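SAM-dependent O-methyltransferase (Thermotoga maritima, PDB 1O54) probably methylates N1 of adenosine 58 in tRNA, using S-adenosyl-L-methionine as the methyl donor and working as a tetramer. Local coordinates at residues Thr167-Asp172 with Phe177-Val182. Sequence-based numbering, arbitrary orientation.
Sequences TIKVRD and FDEKDV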
ATOM      1  N   THR A 167      28.774 -22.996   5.051  1.00 22.12           N
ATOM      2  CA  THR A 167      29.217 -23.841   6.152  1.00 22.58           C
ATOM      3  C   THR A 167      28.091 -23.886   7.173  1.00 21.86           C
ATOM      4  O   THR A 167      27.885 -22.944   7.942  1.00 21.67           O
ATOM      5  CB  THR A 167      30.509 -23.275   6.767  1.00 23.66           C
ATOM      6  OG1 THR A 167      31.542 -23.231   5.773  1.00 26.40           O
ATOM      7  CG2 THR A 167      31.051 -24.158   7.887  1.00 24.79           C
ATOM      8  N   ILE A 168      27.355 -24.984   7.187  1.00 21.83           N
ATOM      9  CA  ILE A 168      26.269 -25.175   8.153  1.00 22.52           C
ATOM     10  C   ILE A 168      26.824 -25.688   9.458  1.00 22.22           C
ATOM     11  O   ILE A 168      27.474 -26.757   9.469  1.00 21.12           O
ATOM     12  CB  ILE A 168      25.206 -26.164   7.609  1.00 22.68           C
ATOM     13  CG1 ILE A 168      24.599 -25.628   6.314  1.00 23.99           C
ATOM     14  CG2 ILE A 168      24.100 -26.366   8.628  1.00 25.13           C
ATOM     15  CD1 ILE A 168      23.866 -26.669   5.495  1.00 27.37           C
ATOM     16  N   LYS A 169      26.588 -24.926  10.543  1.00 21.79           N
ATOM     17  CA  LYS A 169      27.140 -25.201  11.850  1.00 23.06           C
ATOM     18  C   LYS A 169      26.017 -25.507  12.822  1.00 22.10           C
ATOM     19  O   LYS A 169      25.146 -24.649  13.065  1.00 22.46           O
ATOM     20  CB  LYS A 169      27.993 -24.003  12.313  1.00 23.00           C
ATOM     21  CG  LYS A 169      29.131 -23.723  11.337  1.00 23.18           C
ATOM     22  CD  LYS A 169      29.972 -22.479  11.695  1.00 25.15           C
ATOM     23  CE  LYS A 169      30.683 -22.615  12.993  1.00 25.51           C
ATOM     24  NZ  LYS A 169      31.932 -21.769  13.016  1.00 28.14           N
ATOM     25  N   VAL A 170      25.988 -26.739  13.353  1.00 22.78           N
ATOM     26  CA  VAL A 170      24.919 -27.102  14.236  1.00 23.43           C
ATOM     27  C   VAL A 170      25.370 -26.687  15.606  1.00 24.28           C
ATOM     28  O   VAL A 170      25.935 -27.465  16.355  1.00 22.13           O
ATOM     29  CB  VAL A 170      24.562 -28.595  14.187  1.00 24.26           C
ATOM     30  CG1 VAL A 170      23.390 -28.871  15.107  1.00 25.79           C
ATOM     31  CG2 VAL A 170      24.250 -29.009  12.757  1.00 25.64           C
ATOM     32  N   ARG A 171      25.143 -25.413  15.893  1.00 25.07           N
ATOM     33  CA  ARG A 171      25.744 -24.741  17.025  1.00 26.56           C
ATOM     34  C   ARG A 171      24.758 -23.766  17.620  1.00 28.85           C
ATOM     35  O   ARG A 171      24.086 -23.041  16.888  1.00 29.55           O
ATOM     36  CB  ARG A 171      26.977 -23.972  16.567  1.00 26.66           C
ATOM     37  CG  ARG A 171      28.175 -24.826  16.177  1.00 25.60           C
ATOM     38  CD  ARG A 171      28.991 -25.308  17.355  1.00 26.21           C
ATOM     39  NE  ARG A 171      29.444 -24.160  18.122  1.00 27.01           N
ATOM     40  CZ  ARG A 171      30.475 -23.379  17.785  1.00 29.09           C
ATOM     41  NH1 ARG A 171      31.249 -23.701  16.770  1.00 26.06           N
ATOM     42  NH2 ARG A 171      30.779 -22.309  18.528  1.00 28.77           N
ATOM     43  N   ASP A 172      24.713 -23.724  18.953  1.00 31.08           N
ATOM     44  CA  ASP A 172      23.880 -22.756  19.675  1.00 33.31           C
ATOM     45  C   ASP A 172      24.560 -21.380  19.701  1.00 34.09           C
ATOM     46  O   ASP A 172      25.711 -21.270  20.078  1.00 35.52           O
ATOM     47  CB  ASP A 172      23.686 -23.247  21.102  1.00 34.18           C
ATOM     48  CG  ASP A 172      22.540 -22.561  21.805  1.00 38.00           C
ATOM     49  OD1 ASP A 172      22.202 -21.403  21.452  1.00 43.30           O
ATOM     50  OD2 ASP A 172      21.921 -23.114  22.730  1.00 41.85           O
ATOM     51  N   PHE A 177      29.292 -16.202  18.117  1.00 27.31           N
ATOM     52  CA  PHE A 177      29.771 -16.728  16.863  1.00 26.25           C
ATOM     53  C   PHE A 177      31.281 -16.925  16.888  1.00 25.63           C
ATOM     54  O   PHE A 177      32.007 -16.198  17.601  1.00 24.99           O
ATOM     55  CB  PHE A 177      29.365 -15.771  15.738  1.00 25.37           C
ATOM     56  CG  PHE A 177      27.889 -15.511  15.697  1.00 23.78           C
ATOM     57  CD1 PHE A 177      27.359 -14.356  16.218  1.00 24.69           C
ATOM     58  CD2 PHE A 177      27.023 -16.456  15.162  1.00 23.39           C
ATOM     59  CE1 PHE A 177      25.989 -14.127  16.199  1.00 24.22           C
ATOM     60  CE2 PHE A 177      25.656 -16.245  15.179  1.00 24.79           C
ATOM     61  CZ  PHE A 177      25.139 -15.073  15.676  1.00 24.85           C
ATOM     62  N   ASP A 178      31.773 -17.894  16.125  1.00 24.68           N
ATOM     63  CA  ASP A 178      33.201 -18.135  16.055  1.00 25.33           C
ATOM     64  C   ASP A 178      33.939 -17.085  15.223  1.00 26.52           C
ATOM     65  O   ASP A 178      35.147 -16.856  15.441  1.00 27.80           O
ATOM     66  CB  ASP A 178      33.491 -19.488  15.419  1.00 25.29           C
ATOM     67  CG  ASP A 178      32.952 -20.641  16.218  1.00 26.99           C
ATOM     68  OD1 ASP A 178      32.803 -20.520  17.461  1.00 26.20           O
ATOM     69  OD2 ASP A 178      32.670 -21.733  15.679  1.00 25.75           O
ATOM     70  N   GLU A 179      33.234 -16.506  14.262  1.00 25.27           N
ATOM     71  CA  GLU A 179      33.831 -15.633  13.268  1.00 26.27           C
ATOM     72  C   GLU A 179      33.835 -14.199  13.786  1.00 27.09           C
ATOM     73  O   GLU A 179      32.885 -13.759  14.460  1.00 28.01           O
ATOM     74  CB  GLU A 179      33.060 -15.675  11.962  1.00 26.43           C
ATOM     75  CG  GLU A 179      32.992 -17.034  11.300  1.00 24.95           C
ATOM     76  CD  GLU A 179      32.038 -18.010  11.991  1.00 25.61           C
ATOM     77  OE1 GLU A 179      31.082 -17.580  12.684  1.00 27.30           O
ATOM     78  OE2 GLU A 179      32.237 -19.219  11.799  1.00 25.83           O
ATOM     79  N   LYS A 180      34.898 -13.471  13.432  1.00 27.39           N
ATOM     80  CA  LYS A 180      34.988 -12.049  13.659  1.00 27.18           C
ATOM     81  C   LYS A 180      35.160 -11.321  12.343  1.00 25.18           C
ATOM     82  O   LYS A 180      35.554 -11.890  11.318  1.00 24.45           O
ATOM     83  CB  LYS A 180      36.189 -11.712  14.554  1.00 28.66           C
ATOM     84  CG  LYS A 180      36.125 -12.304  15.934  1.00 33.63           C
ATOM     85  CD  LYS A 180      35.052 -11.656  16.776  1.00 38.76           C
ATOM     86  CE  LYS A 180      35.255 -11.972  18.274  1.00 42.05           C
ATOM     87  NZ  LYS A 180      34.019 -12.428  18.986  1.00 44.35           N
ATOM     88  N   ASP A 181      34.860 -10.041  12.407  1.00 23.97           N
ATOM     89  CA  ASP A 181      35.012  -9.150  11.308  1.00 23.63           C
ATOM     90  C   ASP A 181      34.229  -9.576  10.074  1.00 23.48           C
ATOM     91  O   ASP A 181      34.667  -9.318   8.955  1.00 23.88           O
ATOM     92  CB  ASP A 181      36.482  -8.980  10.989  1.00 24.52           C
ATOM     93  CG  ASP A 181      37.214  -8.229  12.081  1.00 27.63           C
ATOM     94  OD1 ASP A 181      38.290  -8.681  12.449  1.00 29.78           O
ATOM     95  OD2 ASP A 181      36.743  -7.195  12.588  1.00 31.85           O
ATOM     96  N   VAL A 182      33.055 -10.182  10.278  1.00 22.64           N
ATOM     97  CA  VAL A 182      32.239 -10.575   9.127  1.00 22.92           C
ATOM     98  C   VAL A 182      31.630  -9.332   8.465  1.00 22.39           C
ATOM     99  O   VAL A 182      31.452  -8.275   9.112  1.00 22.20           O
ATOM    100  CB  VAL A 182      31.175 -11.659   9.447  1.00 22.98           C
ATOM    101  CG1 VAL A 182      31.807 -12.862  10.101  1.00 24.38           C
ATOM    102  CG2 VAL A 182      30.017 -11.083  10.268  1.00 22.79           C
TER
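R171 takes hold of D178 end-on with two nitrogens, one for each carboxylate oxygen. OD1 of D178 sits close to the guanidinium plane, 2.9 Å from R171 NH2, and the bond is nearly straight at 168°. The companion bond, from R171 NH1 to the syn lone pair of D178 OD2, is shorter at 2.7 Å but more bent, and the two flat groups are turned 35° from each other. The arginine chain folds at both chi2 and chi3, which brings the guanidinium edge, with NH1 and NH2, to the carboxylate of D178. Without the guanidinium, as with an alanine here, OD1 of D178 would probably lose its partner in this contact and the carboxylate would be freer to turn, held by K169 at OD2 alone within these two segments.

Both segments belong to the Rossmann-like fold of class I methyltransferases: strand 166-169 runs parallel to strand 139-143, and the loop beyond it leads into strand 182-187. D172, just past R171, is predicted to bind S-adenosyl-L-methionine.

The second set of salt bridges radiates from K169, whose NZ lies 2.8 Å from D178 OD2, on the anti side of that oxygen, so OD2 accepts from lysine and arginine alike. From the other direction E179 brings OE2 to K169 NZ, also at 2.8 Å, and NZ meets OE2 on its syn side. Y143 backs this network: its OH hydrogen-bonds E179 OE1 and the backbone N of D178.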